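Local coordinates for alpha-ketoglutarate-dependent 2,4-dichlorophenoxyacetate dioxygenase (Bradyrhizobium diazoefficiens, PDB 5BKE), which probably uses 2-oxoglutarate, molecular oxygen and a mononuclear iron centre to oxidise and degrade aryloxyalkanoate herbicides such as 2,4-D, at residues Q9-G14 with M147-D152; C112-D117 with E143-R148; L210-H215 with Q261-V266. All blocks are in the same frame, centred on the assembly; numbering follows the deposited sequence. Where two conformers were deposited one is given.

In the fold
All three contacts are largely buried, but at different depths. Interaction 1 lies about 16 Å (centre to centre) from the middle of the chain, close to a second subunit; interactions 2 and 3 lie about 7 Å from it, with centres about 3 Å apart. Interactions 1 and 2 share Met-147 and Arg-148, at the passage from strand 142-146 into helix 147-152, while interactions 2 and 3 use neighbouring strands, 142-146 and 262-266. Their chemistry follows their place: a water and a CH-pi contact in the outer one, an indole against a strand and a methionine against a loop in the inner two, which together bring His-115, Asp-117 and His-264 to the manganese.

Interaction 1: Q9-G14 with M147-D152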
# COMPACT_ATOMS: atom_id res chain seq x y z
N GLN C 9 -30.46 3.08 -5.61
CA GLN C 9 -29.61 2.49 -6.64
C GLN C 9 -28.17 2.57 -6.15
O GLN C 9 -27.85 3.44 -5.33
CB GLN C 9 -29.78 3.22 -7.97
CG GLN C 9 -29.50 2.39 -9.22
CD GLN C 9 -28.08 2.53 -9.75
OE1 GLN C 9 -27.33 3.41 -9.33
NE2 GLN C 9 -27.71 1.68 -10.71
N THR C 10 -27.29 1.69 -6.66
CA THR C 10 -25.92 1.63 -6.16
C THR C 10 -25.20 2.97 -6.23
O THR C 10 -24.50 3.31 -5.29
CB THR C 10 -25.04 0.54 -6.81
OG1 THR C 10 -25.06 0.68 -8.24
CG2 THR C 10 -25.52 -0.86 -6.40
N HIS C 11 -25.42 3.75 -7.29
CA HIS C 11 -24.66 5.00 -7.52
C HIS C 11 -25.35 6.28 -7.09
O HIS C 11 -24.66 7.28 -6.83
CB HIS C 11 -24.29 5.13 -8.99
CG HIS C 11 -23.21 4.20 -9.43
ND1 HIS C 11 -23.47 3.02 -10.08
CD2 HIS C 11 -21.87 4.29 -9.32
CE1 HIS C 11 -22.33 2.41 -10.36
NE2 HIS C 11 -21.34 3.17 -9.91
N PHE C 12 -26.68 6.27 -7.06
CA PHE C 12 -27.49 7.50 -6.92
C PHE C 12 -28.95 7.17 -6.57
O PHE C 12 -29.28 5.99 -6.36
CB PHE C 12 -27.35 8.39 -8.18
CG PHE C 12 -28.11 7.90 -9.41
CD1 PHE C 12 -28.09 6.56 -9.82
CD2 PHE C 12 -28.81 8.82 -10.20
CE1 PHE C 12 -28.78 6.14 -10.96
CE2 PHE C 12 -29.51 8.41 -11.33
CZ PHE C 12 -29.49 7.07 -11.72
N VAL C 13 -29.79 8.21 -6.50
CA VAL C 13 -31.26 8.13 -6.22
C VAL C 13 -31.55 7.94 -4.74
O VAL C 13 -31.18 6.93 -4.13
CB VAL C 13 -32.03 7.06 -7.07
CG1 VAL C 13 -33.54 7.17 -6.87
CG2 VAL C 13 -31.70 7.18 -8.55
N GLY C 14 -32.23 8.94 -4.16
CA GLY C 14 -32.71 8.85 -2.79
C GLY C 14 -34.22 8.90 -2.66
O GLY C 14 -34.91 9.65 -3.37
N MET C 147 -25.05 10.43 -14.89
CA MET C 147 -24.00 10.90 -15.81
C MET C 147 -22.60 11.06 -15.20
O MET C 147 -21.61 11.07 -15.94
CB MET C 147 -24.44 12.20 -16.51
CG MET C 147 -25.62 12.04 -17.47
SD MET C 147 -25.32 10.91 -18.85
CE MET C 147 -26.31 9.51 -18.33
N ARG C 148 -22.53 11.18 -13.88
CA ARG C 148 -21.25 11.29 -13.15
C ARG C 148 -20.59 9.91 -13.03
O ARG C 148 -19.43 9.75 -13.38
CB ARG C 148 -21.44 11.89 -11.76
CG ARG C 148 -22.34 13.11 -11.68
CD ARG C 148 -22.80 13.29 -10.24
NE ARG C 148 -23.58 12.15 -9.75
CZ ARG C 148 -24.22 12.11 -8.58
NH1 ARG C 148 -24.20 13.17 -7.76
NH2 ARG C 148 -24.88 11.01 -8.24
N ALA C 149 -21.36 8.93 -12.56
CA ALA C 149 -20.94 7.52 -12.57
C ALA C 149 -20.51 7.07 -13.96
O ALA C 149 -19.44 6.48 -14.12
CB ALA C 149 -22.06 6.64 -12.04
N ALA C 150 -21.33 7.40 -14.98
CA ALA C 150 -21.00 7.10 -16.37
C ALA C 150 -19.68 7.74 -16.78
O ALA C 150 -18.82 7.04 -17.33
CB ALA C 150 -22.13 7.54 -17.31
N TYR C 151 -19.50 9.03 -16.50
CA TYR C 151 -18.22 9.71 -16.77
C TYR C 151 -17.01 9.01 -16.10
O TYR C 151 -16.00 8.75 -16.76
CB TYR C 151 -18.24 11.20 -16.40
CG TYR C 151 -16.92 11.88 -16.69
CD1 TYR C 151 -16.65 12.41 -17.96
CD2 TYR C 151 -15.90 11.94 -15.71
CE1 TYR C 151 -15.42 13.01 -18.24
CE2 TYR C 151 -14.67 12.53 -15.99
CZ TYR C 151 -14.44 13.06 -17.25
OH TYR C 151 -13.23 13.65 -17.52
N ASP C 152 -17.13 8.70 -14.82
CA ASP C 152 -16.03 8.14 -14.03
C ASP C 152 -15.50 6.82 -14.58
O ASP C 152 -14.30 6.55 -14.48
CB ASP C 152 -16.44 7.98 -12.57
CG ASP C 152 -16.61 9.30 -11.86
OD1 ASP C 152 -16.02 10.33 -12.29
OD2 ASP C 152 -17.34 9.31 -10.85
O HOH W 1 -25.15 9.53 -5.40
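Arg-148, in the first turn of helix 147-152, reaches the loop 9-14 with the end of its guanidinium: NH2 lies 3.6 Å from Phe-12 CB, which sits at the edge of the group, near its plane. A bend at chi3 (-62°) brings the tip closer to the loop than the start of the side chain would suggest. The same nitrogen is 4.0 Å from His-11 O, and a water fills in: it donates to His-11 O at 2.7 Å and accepts from Arg-148 NH2 in a weak bond of 3.2 Å. The arginine has stronger polar partners than this water: NH1 donates to Lys-39 O, while NH2, the nitrogen that also meets the loop, is salt-bridged to Asp-146.

Next along the helix, Ala-149 points its methyl at the loop. CB rests over one face of the His-11 imidazole, offset toward the rim, 3.6 Å from CD2, in a CH-pi contact with CB 3.9 Å from the ring centroid. On the loop side, the turn is tied to itself: His-11 N donates to Gln-9 OE1 at 2.8 Å, arriving from above the amide's carbonyl plane, and Val-13 CG2 lies over the centre of the Phe-12 ring. Asp-49 of the second subunit packs on His-11, while Tyr-245 and Val-42 border Phe-12.

What results is a loop-on-helix contact in the cupin-type jelly-roll fold of the TauD/TfdA family: the turn between strands 4-7 and 14-17 of the seven-stranded sheet is laid against the start of the helix that leaves strand 142-146 of the three-stranded sheet.

Interaction 2: C112-D117 with E143-R148. With MN (manganese (II) ion), chain N; OGA (N-oxalylglycine), chain O.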
# COMPACT_ATOMS: atom_id res chain seq x y z
N CYS C 112 -39.50 9.69 -25.07
CA CYS C 112 -39.11 8.29 -25.00
C CYS C 112 -37.63 8.09 -25.23
O CYS C 112 -37.11 7.01 -24.95
CB CYS C 112 -39.93 7.43 -25.97
SG CYS C 112 -41.67 7.33 -25.53
N LEU C 113 -36.97 9.12 -25.75
CA LEU C 113 -35.52 9.11 -25.93
C LEU C 113 -34.81 9.64 -24.67
O LEU C 113 -35.36 10.48 -23.95
CB LEU C 113 -35.13 9.92 -27.16
CG LEU C 113 -35.78 9.57 -28.50
CD1 LEU C 113 -35.49 10.66 -29.53
CD2 LEU C 113 -35.31 8.21 -29.02
N TRP C 114 -33.61 9.11 -24.42
CA TRP C 114 -32.75 9.58 -23.31
C TRP C 114 -32.39 11.04 -23.53
O TRP C 114 -31.84 11.41 -24.57
CB TRP C 114 -31.45 8.76 -23.24
CG TRP C 114 -31.58 7.38 -22.66
CD1 TRP C 114 -31.52 6.19 -23.33
CD2 TRP C 114 -31.78 7.04 -21.28
NE1 TRP C 114 -31.67 5.13 -22.46
CE2 TRP C 114 -31.82 5.62 -21.20
CE3 TRP C 114 -31.91 7.79 -20.10
CZ2 TRP C 114 -32.00 4.94 -19.98
CZ3 TRP C 114 -32.09 7.12 -18.89
CH2 TRP C 114 -32.13 5.70 -18.85
N HIS C 115 -32.73 11.87 -22.55
CA HIS C 115 -32.57 13.32 -22.68
C HIS C 115 -32.34 13.98 -21.33
O HIS C 115 -32.65 13.42 -20.28
CB HIS C 115 -33.78 13.95 -23.41
CG HIS C 115 -35.05 13.99 -22.61
ND1 HIS C 115 -35.91 12.92 -22.53
CD2 HIS C 115 -35.62 14.98 -21.88
CE1 HIS C 115 -36.95 13.24 -21.78
NE2 HIS C 115 -36.80 14.49 -21.37
N SER C 116 -31.79 15.19 -21.39
CA SER C 116 -31.69 16.11 -20.25
C SER C 116 -32.57 17.31 -20.63
O SER C 116 -32.47 17.81 -21.76
CB SER C 116 -30.23 16.51 -20.05
OG SER C 116 -30.07 17.34 -18.92
N ASP C 117 -33.44 17.74 -19.72
CA ASP C 117 -34.48 18.72 -20.07
C ASP C 117 -33.87 20.06 -20.43
O ASP C 117 -32.92 20.53 -19.77
CB ASP C 117 -35.49 18.94 -18.94
CG ASP C 117 -36.41 17.76 -18.71
OD1 ASP C 117 -36.73 17.00 -19.65
OD2 ASP C 117 -36.84 17.60 -17.54
N GLU C 143 -37.13 6.21 -16.52
CA GLU C 143 -35.78 5.72 -16.22
C GLU C 143 -34.83 6.90 -16.12
O GLU C 143 -34.97 7.89 -16.84
CB GLU C 143 -35.32 4.71 -17.28
CG GLU C 143 -36.23 3.49 -17.40
CD GLU C 143 -35.73 2.40 -18.33
OE1 GLU C 143 -34.78 2.61 -19.11
OE2 GLU C 143 -36.34 1.31 -18.29
N PHE C 144 -33.87 6.77 -15.19
CA PHE C 144 -32.86 7.78 -14.90
C PHE C 144 -31.46 7.17 -15.00
O PHE C 144 -31.23 6.02 -14.60
CB PHE C 144 -33.09 8.35 -13.50
CG PHE C 144 -34.43 9.04 -13.34
CD1 PHE C 144 -35.58 8.31 -12.97
CD2 PHE C 144 -34.55 10.41 -13.57
CE1 PHE C 144 -36.81 8.94 -12.85
CE2 PHE C 144 -35.78 11.05 -13.44
CZ PHE C 144 -36.91 10.32 -13.08
N ALA C 145 -30.53 7.95 -15.55
CA ALA C 145 -29.15 7.53 -15.69
C ALA C 145 -28.21 8.55 -15.04
O ALA C 145 -28.39 9.76 -15.20
CB ALA C 145 -28.80 7.31 -17.14
N ASP C 146 -27.23 8.03 -14.29
CA ASP C 146 -26.29 8.85 -13.54
C ASP C 146 -25.10 9.18 -14.43
O ASP C 146 -24.24 8.32 -14.66
CB ASP C 146 -25.84 8.12 -12.26
CG ASP C 146 -24.92 8.97 -11.37
OD1 ASP C 146 -24.24 9.90 -11.87
OD2 ASP C 146 -24.87 8.68 -10.15
N MET C 147 -25.05 10.43 -14.89
CA MET C 147 -24.00 10.90 -15.81
C MET C 147 -22.60 11.06 -15.20
O MET C 147 -21.61 11.07 -15.94
CB MET C 147 -24.44 12.20 -16.51
CG MET C 147 -25.62 12.04 -17.47
SD MET C 147 -25.32 10.91 -18.85
CE MET C 147 -26.31 9.51 -18.33
N ARG C 148 -22.53 11.18 -13.88
CA ARG C 148 -21.25 11.29 -13.15
C ARG C 148 -20.59 9.91 -13.03
O ARG C 148 -19.43 9.75 -13.38
CB ARG C 148 -21.44 11.89 -11.76
CG ARG C 148 -22.34 13.11 -11.68
CD ARG C 148 -22.80 13.29 -10.24
NE ARG C 148 -23.58 12.15 -9.75
CZ ARG C 148 -24.22 12.11 -8.58
NH1 ARG C 148 -24.20 13.17 -7.76
NH2 ARG C 148 -24.88 11.01 -8.24
MN MN N . -37.85 15.26 -19.79
C1 OGA O . -40.25 15.24 -18.40
C2 OGA O . -40.18 13.89 -18.93
C4 OGA O . -41.16 11.63 -18.88
C5 OGA O . -42.43 11.06 -18.32
O1 OGA O . -39.26 15.98 -18.58
O2 OGA O . -41.27 15.58 -17.76
O2' OGA O . -39.38 13.66 -19.83
O3 OGA O . -43.50 11.62 -18.64
N1 OGA O . -40.97 12.98 -18.37
O4 OGA O . -42.36 10.07 -17.55
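Trp-114 brings the outer corner of its six-membered ring, CZ3 and CH2, up to strand 142-146, touching Glu-143 and Ala-145, two residues whose side chains leave the same side of the strand. CH2 comes 3.7 Å from Glu-143 CB and CZ3 lies 3.6 Å from Glu-143 O, while the carbonyl carbon of Phe-144 sits at the ring's edge. The Ala-145 methyl completes this footing, its CB 3.7 Å from Trp-114 CZ3 in an apolar contact.

The Glu-143 side chain crosses the indole at a slant. Its CG lies beside the backbone N (chi1 -59°) and the chain is extended beyond it, which carries OE1 to within 3.7 Å of Trp-114 CZ2, the carboxylate plane turned 43° from that of the indole. The charge is used further on: OE1 pairs with Arg-265 and OE2 with Arg-267, so the acid is buried yet countered on both oxygens. At the strand's far end Asp-146 is the N-cap of helix 147-152, its OD1 accepting from Arg-148 N, and Arg-148 grips the carboxylate side-on, with NH2 at 3.0 Å from OD2 and NE on OD1.

Directly after Trp-114 the loop turns to the metal. His-115 ND1 donates to Leu-113 O at 2.9 Å, nearly straight and in the ring plane, which fixes the imidazole's rotation and presents NE2 to manganese at 2.0 Å. Asp-117 OD1 binds the ion at 2.1 Å, and N-oxalylglycine chelates it through O1 and O2'. With His-264 this makes the HxD...H facial triad, two histidines and one carboxylate, of the 2-oxoglutarate-dependent dioxygenases.

Interaction 3: L210-H215 with Q261-V266; sequences LYLSSH and QTMHRV. With MN (manganese (II) ion), chain N; OGA (N-oxalylglycine), chain O.
Met-263 meets Leu-212 with its thioether laid across the leucine's backbone and CB. CG approaches Leu-212 O at 3.2 Å, a tight carbon-to-oxygen contact, and SD sits 3.6 Å from Leu-212 CB, with the peptide that follows beneath it: Ser-213 N is likewise 3.6 Å from the sulfur. From the strand the chain starts out toward the loop, with CG beside the backbone N (chi1 -78°); it then runs extended through chi2 and bends at chi3 (-60°), which brings CE back beside the leucine's CB. Leu-212 does not point its own branch at the methionine. Its isobutyl group goes off to Leu-234, Asn-235 and Ala-238 of helix 224-238, and Met-147 borders both residues.

Beside this apolar patch, polar backbone atoms are bridged. One water donates to Leu-212 O at 2.8 Å and to Thr-262 O at 2.9 Å, so one molecule donates to a carbonyl on each side, where loop and strand make no direct hydrogen bond. Ser-213 turns its hydroxyl elsewhere, to Ser-119 OG and to Ser-116 N in the loop that carries the metal ligands.

Strand alternation puts His-264 on the opposite side from Met-263. Its NE2 binds manganese at 2.2 Å, and two residues on, Val-266 CB touches O4 of N-oxalylglycine at 3.6 Å.

The chemistry implies a division of labour along one short strand: a sulfur and methylene packing, backed by a shared water and free of any charge, joins the strand to the loop 210-215, while the next residue places its imidazole in the metal's coordination sphere.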
# COMPACT_ATOMS: atom_id res chain seq x y z
N LEU C 210 -21.00 13.49 -18.02
CA LEU C 210 -21.31 13.48 -19.44
C LEU C 210 -22.61 14.24 -19.67
O LEU C 210 -23.64 13.91 -19.10
CB LEU C 210 -21.42 12.04 -19.95
CG LEU C 210 -20.13 11.20 -20.03
CD1 LEU C 210 -20.42 9.72 -20.26
CD2 LEU C 210 -19.22 11.74 -21.13
N TYR C 211 -22.56 15.27 -20.51
CA TYR C 211 -23.75 16.05 -20.83
C TYR C 211 -24.35 15.48 -22.09
O TYR C 211 -24.15 15.99 -23.20
CB TYR C 211 -23.44 17.55 -20.95
CG TYR C 211 -24.68 18.44 -20.97
CD1 TYR C 211 -25.98 17.91 -20.85
CD2 TYR C 211 -24.55 19.83 -21.10
CE1 TYR C 211 -27.10 18.73 -20.87
CE2 TYR C 211 -25.66 20.65 -21.11
CZ TYR C 211 -26.93 20.10 -20.99
OH TYR C 211 -28.03 20.94 -20.98
N LEU C 212 -25.07 14.38 -21.90
CA LEU C 212 -25.67 13.66 -22.99
C LEU C 212 -27.15 14.00 -23.08
O LEU C 212 -27.77 14.38 -22.07
CB LEU C 212 -25.44 12.16 -22.82
CG LEU C 212 -23.99 11.69 -22.75
CD1 LEU C 212 -23.94 10.18 -22.54
CD2 LEU C 212 -23.19 12.08 -23.99
N SER C 213 -27.70 13.87 -24.29
CA SER C 213 -29.09 14.27 -24.58
C SER C 213 -29.46 13.95 -26.02
O SER C 213 -28.64 14.11 -26.94
CB SER C 213 -29.30 15.77 -24.32
OG SER C 213 -30.68 16.10 -24.34
N SER C 214 -30.70 13.49 -26.20
CA SER C 214 -31.28 13.28 -27.54
C SER C 214 -31.24 14.55 -28.43
O SER C 214 -31.17 14.44 -29.65
CB SER C 214 -32.73 12.80 -27.42
OG SER C 214 -33.52 13.78 -26.78
N HIS C 215 -31.26 15.72 -27.81
CA HIS C 215 -31.20 17.00 -28.53
C HIS C 215 -29.84 17.26 -29.20
O HIS C 215 -29.77 17.98 -30.20
CB HIS C 215 -31.61 18.16 -27.63
CG HIS C 215 -32.89 17.92 -26.89
ND1 HIS C 215 -34.06 17.53 -27.52
CD2 HIS C 215 -33.20 18.04 -25.58
CE1 HIS C 215 -35.02 17.41 -26.62
NE2 HIS C 215 -34.53 17.71 -25.43
N GLN C 261 -26.85 16.60 -13.92
CA GLN C 261 -26.16 15.36 -13.52
C GLN C 261 -26.75 14.08 -14.11
O GLN C 261 -26.24 12.99 -13.83
CB GLN C 261 -26.17 15.21 -11.99
CG GLN C 261 -25.51 16.36 -11.25
CD GLN C 261 -25.47 16.12 -9.76
OE1 GLN C 261 -24.49 15.57 -9.26
NE2 GLN C 261 -26.52 16.54 -9.04
N THR C 262 -27.83 14.20 -14.91
CA THR C 262 -28.62 13.05 -15.33
C THR C 262 -29.13 13.11 -16.77
O THR C 262 -29.16 14.17 -17.39
CB THR C 262 -29.89 12.85 -14.46
OG1 THR C 262 -30.75 14.00 -14.60
CG2 THR C 262 -29.56 12.60 -12.99
N MET C 263 -29.51 11.94 -17.28
CA MET C 263 -30.48 11.81 -18.35
C MET C 263 -31.69 11.05 -17.83
O MET C 263 -31.61 10.38 -16.79
CB MET C 263 -29.91 11.06 -19.55
CG MET C 263 -29.00 11.89 -20.43
SD MET C 263 -28.82 11.20 -22.07
CE MET C 263 -28.11 9.58 -21.70
N HIS C 264 -32.80 11.17 -18.55
CA HIS C 264 -34.01 10.42 -18.24
C HIS C 264 -34.80 10.13 -19.52
O HIS C 264 -34.53 10.72 -20.58
CB HIS C 264 -34.84 11.14 -17.18
CG HIS C 264 -35.37 12.46 -17.63
ND1 HIS C 264 -34.60 13.60 -17.62
CD2 HIS C 264 -36.57 12.82 -18.13
CE1 HIS C 264 -35.30 14.60 -18.10
NE2 HIS C 264 -36.51 14.16 -18.40
N ARG C 265 -35.75 9.19 -19.40
CA ARG C 265 -36.65 8.82 -20.50
C ARG C 265 -37.90 8.11 -19.96
O ARG C 265 -37.89 7.56 -18.85
CB ARG C 265 -35.94 7.94 -21.55
CG ARG C 265 -35.56 6.54 -21.07
CD ARG C 265 -35.26 5.61 -22.23
NE ARG C 265 -34.84 4.27 -21.76
CZ ARG C 265 -34.41 3.29 -22.55
NH1 ARG C 265 -34.30 3.46 -23.86
NH2 ARG C 265 -34.08 2.12 -22.01
N VAL C 266 -38.97 8.14 -20.75
CA VAL C 266 -40.17 7.38 -20.43
C VAL C 266 -40.21 6.17 -21.38
O VAL C 266 -39.86 6.29 -22.57
CB VAL C 266 -41.46 8.26 -20.47
CG1 VAL C 266 -41.62 8.98 -21.81
CG2 VAL C 266 -42.71 7.47 -20.12
MN MN N . -37.85 15.26 -19.79
C1 OGA O . -40.25 15.24 -18.40
C2 OGA O . -40.18 13.89 -18.93
C4 OGA O . -41.16 11.63 -18.88
C5 OGA O . -42.43 11.06 -18.32
O1 OGA O . -39.26 15.98 -18.58
O2 OGA O . -41.27 15.58 -17.76
O2' OGA O . -39.38 13.66 -19.83
O3 OGA O . -43.50 11.62 -18.64
N1 OGA O . -40.97 12.98 -18.37
O4 OGA O . -42.36 10.07 -17.55
O HOH W 2 -27.20 14.90 -19.42